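Local coordinates for 3-polyprenyl-4-hydroxybenzoate decarboxylase and related decarboxylases (PDB 6H6X), which probably catalyses the reversible decarboxylation of aromatic acids, including furandicarboxylic acid, with the help of a prenylated flavin cofactor and bound metal ions, at residues N147-H151 with L197-Q201; A85-P91 with E212-L217; V250-G255 with P266-V272; V241-L247 with V273-T279. The protein carries 8 engineered substitutions. All blocks are in the same frame, centred on the assembly; numbering follows the deposited sequence.

In the fold
Contact 1 is fully buried, its centre about 8 Å from the centre of the chain, and its chemistry is that of a cofactor site: potassium and the cofactor link its strand to residues 197-201, with manganese beside them. Contact 2 touches it where Ala199 meets Ile213 and Ala214, but is partly buried and joins a helix-to-loop junction to helix 210-217 by apolar packing and one good backbone bond. Contacts 3 and 4 share strand 264-280. Contact 3, a hairpin with exposed residues, adds charged pairs to its backbone bonds; contact 4 encloses it along the chain and is more buried, with branched aliphatic side chains on one face of the sheet. Contact 1 reaches that sheet through strand 146-157.

Contact 1. Residues N147-H151 with L197-Q201; sequences NVSIH and LLASQ. With MN (manganese (II) ion), chain H; K (potassium ion), chain G; 4LU (1-deoxy-5-O-phosphono-1-(3,3,4,5-tetramethyl-9,11-dioxo-2,3,8,9,10,11-hexahydro-7H-quinolino[1,8-fg]pteridin-12-ium-7-y l)-D-ribitol), chain I.
Ile150 divides its two branches between the protein and the cofactor. CG1 stands beside the backbone N (chi1 -66°) and carries CD1 across to Ser200 OG, 3.4 Å away, and toward the CD2 methyl of Leu197. The other branch, CG2, lies over the face of the prenylated flavin, 3.7 Å from its C7, a place suited to a branched aliphatic residue. Ser200 OG can tolerate these methyls because its hydroxyl is turned inward to donate to Leu197 O at 2.5 Å, a bond back to the helix backbone three residues earlier. Val148 sets CG1 against the CB of Ser200, and the backbones meet through their carbonyls. Val148 O and Ser200 O are 3.4 Å apart, two acceptors whose mutual repulsion is probably offset by the potassium ion that both bind. Ser200 O lies 2.7 Å from this ion, K. Asn147 divides its amide between ion and phosphate: OD1 binds manganese at 1.9 Å, while ND2 donates to O2P. The imidazole of His151 is held by Ser149 OG, which lies in the ring plane 2.7 Å from NE2, and by Leu164 O at ND1. His169 and Glu210 complete the protein ligands of manganese; Glu210 and Ala202 add to those of potassium. The two segments thus share no direct hydrogen bond. Besides the packing, potassium and the cofactor join them, and because O2P bridges both metals, much of the phosphate charge is probably neutralised within this buried pocket of the UbiD-family enzyme.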
loop_
_atom_site.group_PDB
_atom_site.type_symbol
_atom_site.label_atom_id
_atom_site.label_comp_id
_atom_site.label_asym_id
_atom_site.label_seq_id
_atom_site.Cartn_x
_atom_site.Cartn_y
_atom_site.Cartn_z
ATOM N N ASN B 147 -9.155 33.104 17.910
ATOM C CA ASN B 147 -9.126 31.760 17.347
ATOM C C ASN B 147 -8.783 31.791 15.847
ATOM O O ASN B 147 -9.156 32.711 15.141
ATOM C CB ASN B 147 -10.495 31.108 17.541
ATOM C CG ASN B 147 -10.473 29.589 17.343
ATOM O OD1 ASN B 147 -10.069 28.846 18.249
ATOM N ND2 ASN B 147 -10.951 29.114 16.154
ATOM N N VAL B 148 -8.121 30.737 15.377
ATOM C CA VAL B 148 -7.829 30.542 13.979
ATOM C C VAL B 148 -8.345 29.140 13.571
ATOM O O VAL B 148 -8.132 28.178 14.276
ATOM C CB VAL B 148 -6.326 30.618 13.741
ATOM C CG1 VAL B 148 -5.987 30.547 12.262
ATOM C CG2 VAL B 148 -5.747 31.857 14.439
ATOM N N SER B 149 -9.004 29.062 12.427
ATOM C CA SER B 149 -9.419 27.799 11.812
ATOM C C SER B 149 -9.479 27.957 10.284
ATOM O O SER B 149 -9.421 29.077 9.758
ATOM C CB SER B 149 -10.817 27.386 12.356
ATOM O OG SER B 149 -11.691 28.509 12.448
ATOM N N ILE B 150 -9.609 26.831 9.579
ATOM C CA ILE B 150 -9.705 26.867 8.125
ATOM C C ILE B 150 -11.089 26.377 7.730
ATOM O O ILE B 150 -11.501 25.281 8.120
ATOM C CB ILE B 150 -8.622 25.982 7.464
ATOM C CG1 ILE B 150 -7.249 26.571 7.735
ATOM C CG2 ILE B 150 -8.864 25.860 5.943
ATOM C CD1 ILE B 150 -6.112 25.779 7.096
ATOM N N HIS B 151 -11.765 27.170 6.915
ATOM C CA HIS B 151 -13.139 26.889 6.415
ATOM C C HIS B 151 -13.141 27.041 4.910
ATOM O O HIS B 151 -12.472 27.939 4.356
ATOM C CB HIS B 151 -14.159 27.857 7.052
ATOM C CG HIS B 151 -14.126 27.813 8.541
ATOM N ND1 HIS B 151 -14.961 27.008 9.279
ATOM C CD2 HIS B 151 -13.262 28.365 9.425
ATOM C CE1 HIS B 151 -14.639 27.099 10.561
ATOM N NE2 HIS B 151 -13.602 27.906 10.674
ATOM N N LEU B 197 -0.336 27.081 9.014
ATOM C CA LEU B 197 -1.450 26.256 8.577
ATOM C C LEU B 197 -1.601 25.080 9.510
ATOM O O LEU B 197 -2.713 24.772 9.944
ATOM C CB LEU B 197 -1.259 25.765 7.146
ATOM C CG LEU B 197 -1.264 26.804 6.040
ATOM C CD1 LEU B 197 -0.828 26.200 4.724
ATOM C CD2 LEU B 197 -2.587 27.457 5.867
ATOM N N LEU B 198 -0.472 24.459 9.836
ATOM C CA LEU B 198 -0.443 23.368 10.787
ATOM C C LEU B 198 -0.965 23.819 12.141
ATOM O O LEU B 198 -1.851 23.190 12.714
ATOM C CB LEU B 198 0.948 22.793 10.833
ATOM C CG LEU B 198 1.211 21.593 11.714
ATOM C CD1 LEU B 198 0.389 20.414 11.288
ATOM C CD2 LEU B 198 2.678 21.231 11.536
ATOM N N ALA B 199 -0.537 24.979 12.605
ATOM C CA ALA B 199 -1.057 25.531 13.866
ATOM C C ALA B 199 -2.541 25.812 13.873
ATOM O O ALA B 199 -3.173 25.699 14.929
ATOM C CB ALA B 199 -0.324 26.784 14.257
ATOM N N SER B 200 -3.118 26.174 12.730
ATOM C CA SER B 200 -4.543 26.445 12.655
ATOM C C SER B 200 -5.419 25.204 12.861
ATOM O O SER B 200 -6.637 25.344 13.032
ATOM C CB SER B 200 -4.894 27.051 11.290
ATOM O OG SER B 200 -4.858 26.032 10.275
ATOM N N GLN B 201 -4.828 24.022 12.760
ATOM C CA GLN B 201 -5.508 22.739 12.979
ATOM C C GLN B 201 -5.374 22.180 14.393
ATOM O O GLN B 201 -5.851 21.104 14.663
ATOM C CB GLN B 201 -4.967 21.721 11.951
ATOM C CG GLN B 201 -5.204 22.187 10.527
ATOM C CD GLN B 201 -6.692 22.464 10.300
ATOM O OE1 GLN B 201 -7.157 23.641 10.178
ATOM N NE2 GLN B 201 -7.460 21.384 10.288
HETATM MN MN MN H . -9.418 27.076 18.554
HETATM K K K G . -8.143 25.526 15.313
HETATM C C9 4LU I . -9.387 22.141 7.543
HETATM C C8 4LU I . -8.479 22.131 6.442
HETATM C C7 4LU I . -8.902 22.260 5.116
HETATM C C10 4LU I . -13.037 22.679 8.267
HETATM C C6 4LU I . -10.393 22.163 4.840
HETATM N N3 4LU I . -15.465 24.019 7.953
HETATM C C2 4LU I . -15.004 23.712 9.208
HETATM C C13 4LU I . -10.395 22.052 2.118
HETATM C C5 4LU I . -11.072 22.314 3.449
HETATM C C1 4LU I . -13.244 22.013 4.565
HETATM O O2 4LU I . -15.685 24.050 10.226
HETATM N N1 4LU I . -13.809 23.066 9.358
HETATM C C4 4LU I . -14.783 23.687 6.817
HETATM O O4 4LU I . -15.233 24.003 5.686
HETATM C C4A 4LU I . -13.473 22.958 6.950
HETATM N N5 4LU I . -12.667 22.603 5.818
HETATM C C3 4LU I . -12.561 22.296 3.441
HETATM C C12 4LU I . -11.029 23.865 3.322
HETATM C C5A 4LU I . -11.280 22.345 5.993
HETATM C C7M 4LU I . -7.892 22.232 3.970
HETATM C C8M 4LU I . -7.025 22.039 6.821
HETATM C C9A 4LU I . -10.788 22.200 7.392
HETATM N N10 4LU I . -11.779 22.045 8.436
HETATM C "C1'" 4LU I . -11.394 21.719 9.808
HETATM C "C2'" 4LU I . -11.047 22.895 10.751
HETATM O "O2'" 4LU I . -10.215 23.890 10.146
HETATM C "C3'" 4LU I . -10.285 22.324 11.937
HETATM O "O3'" 4LU I . -11.001 21.206 12.467
HETATM C "C4'" 4LU I . -10.001 23.386 13.004
HETATM O "O4'" 4LU I . -8.919 23.036 13.919
HETATM C "C5'" 4LU I . -11.186 23.765 13.877
HETATM O "O5'" 4LU I . -10.572 24.748 14.739
HETATM P P 4LU I . -11.213 25.214 16.158
HETATM O O2P 4LU I . -10.391 26.420 16.646
HETATM O O3P 4LU I . -12.666 25.666 15.833
HETATM O O1P 4LU I . -11.055 23.990 17.063
HETATM O O HOH W 1 -8.840 24.756 18.656
#

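Contact 2. Residues A85-P91 with E212-L217; sequences AVENPVP and EIASAL
Val90 straddles the backbone of helix 210-217: CG1, anti to its own N (chi1 159°), faces Ser215 CB, while CG2 falls against the CB of Ala216 at 3.9 Å. Glu212 packs its CB on Pro89 CB at 3.5 Å; the chain beyond, with CG opposite the carbonyl carbon (chi1 -66°), runs out extended and brings OE2 near Pro91 CA. Between these side chains a backbone bond joins the segments. Val90 N donates almost straight to Glu212 O at 3.2 Å, arriving above the carbonyl plane, 52° out of it. Ala216 N, the normal helical donor to that oxygen, comes from the opposite face at 3.1 Å, so the helical bond is kept alongside the extra one. The contact joins the C-terminal end of helix 75-87, from the UbiD N-terminal region, and the loop after it to a helix of the flavin-binding Rift-related region. That second helix starts at Glu210, a ligand of both manganese and potassium. Before the loop, Ala85 is small enough for close helix packing: its CB lies 3.6 Å from Leu217 CD2 and also touches Ala216 CB and Ile213 CG2. Pro89, which has no N-H to satisfy, suits the extended chain that follows Asn88. The hydroxyl of buried Ser215 bonds chiefly with Leu222 N, and its bond to Pro91 O is long and weak.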
loop_
_atom_site.group_PDB
_atom_site.type_symbol
_atom_site.label_atom_id
_atom_site.label_comp_id
_atom_site.label_asym_id
_atom_site.label_seq_id
_atom_site.Cartn_x
_atom_site.Cartn_y
_atom_site.Cartn_z
ATOM N N ALA B 85 4.392 22.985 21.459
ATOM C CA ALA B 85 3.847 24.284 21.011
ATOM C C ALA B 85 2.420 24.521 21.479
ATOM O O ALA B 85 2.060 25.658 21.840
ATOM C CB ALA B 85 3.937 24.425 19.512
ATOM N N VAL B 86 1.589 23.474 21.495
ATOM C CA VAL B 86 0.213 23.617 21.995
ATOM C C VAL B 86 0.197 23.884 23.490
ATOM O O VAL B 86 -0.597 24.704 23.959
ATOM C CB VAL B 86 -0.666 22.390 21.681
ATOM C CG1 VAL B 86 -2.061 22.529 22.316
ATOM C CG2 VAL B 86 -0.806 22.228 20.161
ATOM N N GLU B 87 1.068 23.209 24.231
ATOM C CA GLU B 87 1.139 23.386 25.699
ATOM C C GLU B 87 1.727 24.758 26.052
ATOM O O GLU B 87 1.231 25.402 26.982
ATOM C CB GLU B 87 1.918 22.210 26.370
ATOM C CG GLU B 87 2.434 22.382 27.818
ATOM C CD GLU B 87 1.375 22.568 28.917
ATOM O OE1 GLU B 87 0.171 22.744 28.618
ATOM O OE2 GLU B 87 1.766 22.555 30.109
ATOM N N ASN B 88 2.738 25.204 25.296
ATOM C CA ASN B 88 3.444 26.462 25.589
ATOM C C ASN B 88 3.393 27.489 24.453
ATOM O O ASN B 88 4.386 27.718 23.779
ATOM C CB ASN B 88 4.908 26.157 25.965
ATOM C CG ASN B 88 5.011 25.328 27.238
ATOM O OD1 ASN B 88 5.283 24.130 27.171
ATOM N ND2 ASN B 88 4.733 25.944 28.394
ATOM N N PRO B 89 2.243 28.128 24.252
ATOM C CA PRO B 89 2.183 29.155 23.211
ATOM C C PRO B 89 3.071 30.358 23.528
ATOM O O PRO B 89 3.360 30.600 24.678
ATOM C CB PRO B 89 0.722 29.586 23.202
ATOM C CG PRO B 89 -0.013 28.557 24.002
ATOM C CD PRO B 89 0.972 27.988 24.967
ATOM N N VAL B 90 3.439 31.105 22.499
ATOM C CA VAL B 90 4.418 32.197 22.553
ATOM C C VAL B 90 3.759 33.430 21.952
ATOM O O VAL B 90 3.218 33.343 20.871
ATOM C CB VAL B 90 5.665 31.810 21.725
ATOM C CG1 VAL B 90 6.488 33.012 21.289
ATOM C CG2 VAL B 90 6.534 30.840 22.512
ATOM N N PRO B 91 3.809 34.587 22.640
ATOM C CA PRO B 91 3.151 35.754 22.030
ATOM C C PRO B 91 3.663 36.147 20.630
ATOM O O PRO B 91 4.825 35.929 20.281
ATOM C CB PRO B 91 3.422 36.880 23.034
ATOM C CG PRO B 91 3.475 36.168 24.363
ATOM C CD PRO B 91 4.127 34.832 24.060
ATOM N N GLU B 212 -0.442 32.032 18.405
ATOM C CA GLU B 212 0.591 31.824 19.436
ATOM C C GLU B 212 1.209 30.453 19.375
ATOM O O GLU B 212 2.416 30.287 19.604
ATOM C CB GLU B 212 0.008 32.116 20.834
ATOM C CG GLU B 212 -0.348 33.582 20.949
ATOM C CD GLU B 212 -0.790 34.037 22.332
ATOM O OE1 GLU B 212 -1.180 33.209 23.191
ATOM O OE2 GLU B 212 -0.778 35.265 22.549
ATOM N N ILE B 213 0.412 29.465 18.981
ATOM C CA ILE B 213 0.957 28.154 18.694
ATOM C C ILE B 213 1.897 28.233 17.489
ATOM O O ILE B 213 3.022 27.727 17.509
ATOM C CB ILE B 213 -0.166 27.123 18.505
ATOM C CG1 ILE B 213 -0.959 26.972 19.813
ATOM C CG2 ILE B 213 0.423 25.764 18.148
ATOM C CD1 ILE B 213 -2.309 26.311 19.637
ATOM N N ALA B 214 1.465 28.920 16.446
ATOM C CA ALA B 214 2.327 29.098 15.274
ATOM C C ALA B 214 3.625 29.790 15.635
ATOM O O ALA B 214 4.673 29.395 15.176
ATOM C CB ALA B 214 1.596 29.922 14.216
ATOM N N SER B 215 3.533 30.831 16.438
ATOM C CA SER B 215 4.713 31.526 16.976
ATOM C C SER B 215 5.710 30.585 17.643
ATOM O O SER B 215 6.869 30.626 17.332
ATOM C CB SER B 215 4.260 32.581 17.996
ATOM O OG SER B 215 4.513 33.853 17.545
ATOM N N ALA B 216 5.238 29.719 18.532
ATOM C CA ALA B 216 6.110 28.680 19.132
ATOM C C ALA B 216 6.759 27.706 18.159
ATOM O O ALA B 216 7.804 27.147 18.470
ATOM C CB ALA B 216 5.349 27.887 20.189
ATOM N N LEU B 217 6.129 27.441 17.011
ATOM C CA LEU B 217 6.694 26.470 16.075
ATOM C C LEU B 217 7.748 27.107 15.194
ATOM O O LEU B 217 8.605 26.420 14.628
ATOM C CB LEU B 217 5.597 25.875 15.172
ATOM C CG LEU B 217 4.521 24.955 15.766
ATOM C CD1 LEU B 217 3.470 24.612 14.747
ATOM C CD2 LEU B 217 5.186 23.696 16.245
#

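Contact 3. Residues V250-G255 with P266-V272; sequences VREVEG and PAAPRPV
Glu254 OE2 is gripped by two arginines, Arg270 NH1 at 2.9 Å across the contact and Arg152, a cofactor-binding residue, from outside it. Arg270 meets the oxygen nearly along its C-O bond, and NH1 alone makes the bridge, the carboxylate and guanidinium planes being turned 52° apart. Glu254 bends at its second torsion (chi2 -81°) to bring the carboxylate there, and OE1 is bonded to Tyr130. Arg270 NH1 also donates in plane to Pro266 O at 3.1 Å, while Ala268 CB lies over one guanidinium face, toward its rim. A leucine in place of Arg270 would probably leave Pro266 O without this donor and Glu254 with one fewer positive partner beside Arg152. The segments form the beta hairpin of strands 252-258 and 264-280. Glu252 and Arg270 exchange backbone bonds, the shorter being Arg270 N to Glu252 O at 2.8 Å; Glu254 and Ala268 exchange another two. Pro269 fits opposite Val253, a non-hydrogen-bonded pair that asks no N-H of it. Farther from the hairpin turn, Pro271 CG lies over one face of the Arg251 guanidinium, whose NH1 bonds Val250 O at 2.8 Å. The stem of Glu252 covers Val272 CG2, its carboxylate going on to Arg160.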
loop_
_atom_site.group_PDB
_atom_site.type_symbol
_atom_site.label_atom_id
_atom_site.label_comp_id
_atom_site.label_asym_id
_atom_site.label_seq_id
_atom_site.Cartn_x
_atom_site.Cartn_y
_atom_site.Cartn_z
ATOM N N VAL B 250 -28.394 35.798 8.392
ATOM C CA VAL B 250 -28.463 35.414 6.990
ATOM C C VAL B 250 -28.008 33.959 6.807
ATOM O O VAL B 250 -27.037 33.486 7.437
ATOM C CB VAL B 250 -27.613 36.341 6.088
ATOM C CG1 VAL B 250 -27.684 35.887 4.632
ATOM C CG2 VAL B 250 -28.083 37.774 6.220
ATOM N N ARG B 251 -28.747 33.262 5.949
ATOM C CA ARG B 251 -28.452 31.886 5.534
ATOM C C ARG B 251 -28.682 31.804 4.047
ATOM O O ARG B 251 -29.756 32.163 3.572
ATOM C CB ARG B 251 -29.353 30.883 6.247
ATOM C CG ARG B 251 -29.150 30.827 7.752
ATOM C CD ARG B 251 -27.773 30.247 8.078
ATOM N NE ARG B 251 -27.609 30.058 9.524
ATOM C CZ ARG B 251 -27.222 30.998 10.382
ATOM N NH1 ARG B 251 -26.932 32.231 9.970
ATOM N NH2 ARG B 251 -27.144 30.705 11.676
ATOM N N GLU B 252 -27.653 31.387 3.308
ATOM C CA GLU B 252 -27.748 31.142 1.865
ATOM C C GLU B 252 -27.149 29.804 1.549
ATOM O O GLU B 252 -26.333 29.288 2.318
ATOM C CB GLU B 252 -27.053 32.240 1.067
ATOM C CG GLU B 252 -27.799 33.573 1.194
ATOM C CD GLU B 252 -27.108 34.759 0.540
ATOM O OE1 GLU B 252 -26.039 34.613 -0.109
ATOM O OE2 GLU B 252 -27.646 35.875 0.701
ATOM N N VAL B 253 -27.555 29.254 0.414
ATOM C CA VAL B 253 -27.186 27.899 0.077
ATOM C C VAL B 253 -25.701 27.863 -0.300
ATOM O O VAL B 253 -25.228 28.555 -1.214
ATOM C CB VAL B 253 -28.058 27.302 -1.047
ATOM C CG1 VAL B 253 -27.577 25.893 -1.381
ATOM C CG2 VAL B 253 -29.535 27.273 -0.646
ATOM N N GLU B 254 -24.964 27.051 0.441
ATOM C CA GLU B 254 -23.530 26.830 0.178
ATOM C C GLU B 254 -23.375 25.364 -0.206
ATOM O O GLU B 254 -23.966 24.460 0.419
ATOM C CB GLU B 254 -22.707 27.184 1.427
ATOM C CG GLU B 254 -21.196 27.032 1.293
ATOM C CD GLU B 254 -20.679 25.593 1.451
ATOM O OE1 GLU B 254 -19.687 25.232 0.777
ATOM O OE2 GLU B 254 -21.251 24.801 2.237
ATOM N N GLY B 255 -22.562 25.109 -1.209
ATOM C CA GLY B 255 -22.329 23.727 -1.598
ATOM C C GLY B 255 -23.111 23.308 -2.830
ATOM O O GLY B 255 -23.804 24.145 -3.401
ATOM N N PRO B 266 -22.902 17.744 1.164
ATOM C CA PRO B 266 -24.144 18.225 0.539
ATOM C C PRO B 266 -24.398 19.744 0.710
ATOM O O PRO B 266 -23.905 20.377 1.679
ATOM C CB PRO B 266 -25.239 17.378 1.223
ATOM C CG PRO B 266 -24.646 16.926 2.522
ATOM C CD PRO B 266 -23.166 16.789 2.265
ATOM N N ALA B 267 -25.137 20.295 -0.256
ATOM C CA ALA B 267 -25.617 21.678 -0.230
ATOM C C ALA B 267 -26.638 21.908 0.892
ATOM O O ALA B 267 -27.460 21.027 1.172
ATOM C CB ALA B 267 -26.240 22.027 -1.574
ATOM N N ALA B 268 -26.556 23.071 1.540
ATOM C CA ALA B 268 -27.526 23.478 2.565
ATOM C C ALA B 268 -27.425 24.990 2.866
ATOM O O ALA B 268 -26.439 25.633 2.473
ATOM C CB ALA B 268 -27.343 22.662 3.845
ATOM N N PRO B 269 -28.443 25.559 3.557
ATOM C CA PRO B 269 -28.374 26.984 3.948
ATOM C C PRO B 269 -27.362 27.253 5.083
ATOM O O PRO B 269 -27.441 26.633 6.155
ATOM C CB PRO B 269 -29.817 27.299 4.418
ATOM C CG PRO B 269 -30.669 26.170 3.941
ATOM C CD PRO B 269 -29.768 24.976 3.872
ATOM N N ARG B 270 -26.441 28.193 4.853
ATOM C CA ARG B 270 -25.277 28.405 5.732
ATOM C C ARG B 270 -24.897 29.873 5.835
ATOM O O ARG B 270 -25.380 30.696 5.046
ATOM C CB ARG B 270 -24.087 27.586 5.197
ATOM C CG ARG B 270 -24.219 26.112 5.561
ATOM C CD ARG B 270 -23.129 25.222 5.035
ATOM N NE ARG B 270 -23.488 23.834 5.297
ATOM C CZ ARG B 270 -23.594 22.869 4.381
ATOM N NH1 ARG B 270 -23.360 23.078 3.080
ATOM N NH2 ARG B 270 -23.934 21.653 4.787
ATOM N N PRO B 271 -24.005 30.217 6.786
ATOM C CA PRO B 271 -23.693 31.639 6.927
ATOM C C PRO B 271 -23.014 32.226 5.732
ATOM O O PRO B 271 -22.573 31.517 4.826
ATOM C CB PRO B 271 -22.799 31.685 8.150
ATOM C CG PRO B 271 -23.327 30.571 8.983
ATOM C CD PRO B 271 -23.636 29.471 7.998
ATOM N N VAL B 272 -22.936 33.545 5.748
ATOM C CA VAL B 272 -22.432 34.328 4.632
ATOM C C VAL B 272 -21.443 35.379 5.165
ATOM O O VAL B 272 -21.676 35.977 6.174
ATOM C CB VAL B 272 -23.599 35.030 3.902
ATOM C CG1 VAL B 272 -23.095 35.925 2.788
ATOM C CG2 VAL B 272 -24.545 33.985 3.324
#

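Contact 4. Residues V241-L247 with V273-T279; sequences VIEGKIL and VEVTAVT
Val241 and Thr279 bond to each other through both backbone polar groups, Val241 N meeting Thr279 O at 2.8 Å, and Glu243 N reaches Ala277 O at the same 2.8 Å. Beyond them the antiparallel pair of strands 240-246 and 264-280 contains a classic beta bulge: Thr276 and Ala277 both face Glu243, whose O takes a bond from Thr276 N at 2.9 Å and a weak one from Ala277 N at 3.5 Å. Glycine is needed next, since a side chain on Gly244 would run into Glu274 O. Regular pairing resumes with Lys245 and Glu274; their side chains lie side by side, NZ and OE1 4.0 Å apart, too far for a salt bridge. The extended chain of Glu243 passes over Ala277 CB and gives its carboxylate to Glu228 N and Thr229 OG1, the latter also bonded to Thr276 OG1. An alanine at Glu243 would probably leave Glu228 N without this acceptor and open a gap beside Ala277 CB. The other face of the sheet is aliphatic, as suits its buried place: Ile242, Val275 and Val278 pack against Leu113 of helix 113-116, Ile242 CG2 lying 3.9 Å from Val275 CB. Farther along, Ile246 CG1 rests 4.0 Å from Val273 CG2.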
loop_
_atom_site.group_PDB
_atom_site.type_symbol
_atom_site.label_atom_id
_atom_site.label_comp_id
_atom_site.label_asym_id
_atom_site.label_seq_id
_atom_site.Cartn_x
_atom_site.Cartn_y
_atom_site.Cartn_z
ATOM N N VAL B 241 -4.922 39.020 2.137
ATOM C CA VAL B 241 -5.845 39.092 3.262
ATOM C C VAL B 241 -7.165 39.605 2.777
ATOM O O VAL B 241 -7.221 40.592 2.053
ATOM C CB VAL B 241 -5.341 40.003 4.401
ATOM C CG1 VAL B 241 -6.457 40.399 5.369
ATOM C CG2 VAL B 241 -4.186 39.342 5.134
ATOM N N ILE B 242 -8.230 38.942 3.195
ATOM C CA ILE B 242 -9.570 39.335 2.869
ATOM C C ILE B 242 -10.220 39.584 4.201
ATOM O O ILE B 242 -10.318 38.695 5.033
ATOM C CB ILE B 242 -10.303 38.247 2.042
ATOM C CG1 ILE B 242 -9.601 38.053 0.694
ATOM C CG2 ILE B 242 -11.753 38.598 1.831
ATOM C CD1 ILE B 242 -10.013 36.744 0.038
ATOM N N GLU B 243 -10.681 40.817 4.383
ATOM C CA GLU B 243 -11.355 41.286 5.594
ATOM C C GLU B 243 -12.851 41.270 5.390
ATOM O O GLU B 243 -13.332 41.565 4.311
ATOM C CB GLU B 243 -10.896 42.708 5.905
ATOM C CG GLU B 243 -9.373 42.891 5.967
ATOM C CD GLU B 243 -8.923 44.302 6.301
ATOM O OE1 GLU B 243 -9.803 45.159 6.587
ATOM O OE2 GLU B 243 -7.679 44.554 6.284
ATOM N N GLY B 244 -13.599 40.934 6.425
ATOM C CA GLY B 244 -15.032 40.971 6.305
ATOM C C GLY B 244 -15.776 40.633 7.555
ATOM O O GLY B 244 -15.255 40.714 8.678
ATOM N N LYS B 245 -17.022 40.234 7.369
ATOM C CA LYS B 245 -17.848 39.890 8.517
ATOM C C LYS B 245 -18.870 38.836 8.168
ATOM O O LYS B 245 -19.361 38.787 7.044
ATOM C CB LYS B 245 -18.501 41.153 9.064
ATOM C CG LYS B 245 -19.342 41.916 8.059
ATOM C CD LYS B 245 -19.549 43.380 8.464
ATOM C CE LYS B 245 -20.011 44.232 7.276
ATOM N NZ LYS B 245 -20.516 45.586 7.645
ATOM N N ILE B 246 -19.153 37.967 9.124
ATOM C CA ILE B 246 -20.173 36.963 8.940
ATOM C C ILE B 246 -21.493 37.637 9.371
ATOM O O ILE B 246 -21.584 38.165 10.471
ATOM C CB ILE B 246 -19.907 35.685 9.755
ATOM C CG1 ILE B 246 -18.469 35.164 9.586
ATOM C CG2 ILE B 246 -20.882 34.582 9.327
ATOM C CD1 ILE B 246 -18.160 34.049 10.562
ATOM N N LEU B 247 -22.493 37.623 8.501
ATOM C CA LEU B 247 -23.701 38.428 8.695
ATOM C C LEU B 247 -24.653 37.743 9.654
ATOM O O LEU B 247 -24.911 36.543 9.519
ATOM C CB LEU B 247 -24.412 38.670 7.363
ATOM C CG LEU B 247 -23.590 39.409 6.295
ATOM C CD1 LEU B 247 -24.369 39.549 4.989
ATOM C CD2 LEU B 247 -23.129 40.770 6.788
ATOM N N VAL B 273 -20.348 35.578 4.455
ATOM C CA VAL B 273 -19.373 36.572 4.755
ATOM C C VAL B 273 -19.521 37.642 3.702
ATOM O O VAL B 273 -19.475 37.328 2.517
ATOM C CB VAL B 273 -17.920 36.007 4.633
ATOM C CG1 VAL B 273 -16.876 37.113 4.775
ATOM C CG2 VAL B 273 -17.676 34.926 5.674
ATOM N N GLU B 274 -19.687 38.890 4.137
ATOM C CA GLU B 274 -19.550 40.069 3.273
ATOM C C GLU B 274 -18.124 40.576 3.409
ATOM O O GLU B 274 -17.645 40.808 4.524
ATOM C CB GLU B 274 -20.536 41.170 3.704
ATOM C CG GLU B 274 -20.351 42.533 3.023
ATOM C CD GLU B 274 -21.495 43.533 3.315
ATOM O OE1 GLU B 274 -21.216 44.661 3.798
ATOM O OE2 GLU B 274 -22.681 43.208 3.065
ATOM N N VAL B 275 -17.454 40.801 2.287
ATOM C CA VAL B 275 -16.067 41.247 2.325
ATOM C C VAL B 275 -16.009 42.773 2.201
ATOM O O VAL B 275 -16.653 43.362 1.315
ATOM C CB VAL B 275 -15.111 40.448 1.381
ATOM C CG1 VAL B 275 -15.813 39.349 0.628
ATOM C CG2 VAL B 275 -14.249 41.307 0.459
ATOM N N THR B 276 -15.263 43.383 3.129
ATOM C CA THR B 276 -15.121 44.833 3.236
ATOM C C THR B 276 -13.762 45.359 2.783
ATOM O O THR B 276 -13.600 46.560 2.629
ATOM C CB THR B 276 -15.405 45.295 4.661
ATOM O OG1 THR B 276 -14.492 44.675 5.574
ATOM C CG2 THR B 276 -16.842 44.907 5.061
ATOM N N ALA B 277 -12.803 44.473 2.523
ATOM C CA ALA B 277 -11.527 44.870 1.973
ATOM C C ALA B 277 -10.656 43.675 1.633
ATOM O O ALA B 277 -10.833 42.603 2.178
ATOM C CB ALA B 277 -10.775 45.765 2.967
ATOM N N VAL B 278 -9.675 43.910 0.774
ATOM C CA VAL B 278 -8.718 42.953 0.363
ATOM C C VAL B 278 -7.399 43.659 0.351
ATOM O O VAL B 278 -7.317 44.693 -0.227
ATOM C CB VAL B 278 -8.971 42.459 -1.089
ATOM C CG1 VAL B 278 -7.813 41.592 -1.579
ATOM C CG2 VAL B 278 -10.282 41.694 -1.185
ATOM N N THR B 279 -6.349 43.082 0.945
ATOM C CA THR B 279 -4.990 43.622 0.824
ATOM C C THR B 279 -4.077 42.518 0.411
ATOM O O THR B 279 -4.294 41.342 0.735
ATOM C CB THR B 279 -4.454 44.291 2.150
ATOM O OG1 THR B 279 -4.049 43.301 3.104
ATOM C CG2 THR B 279 -5.524 45.150 2.818
#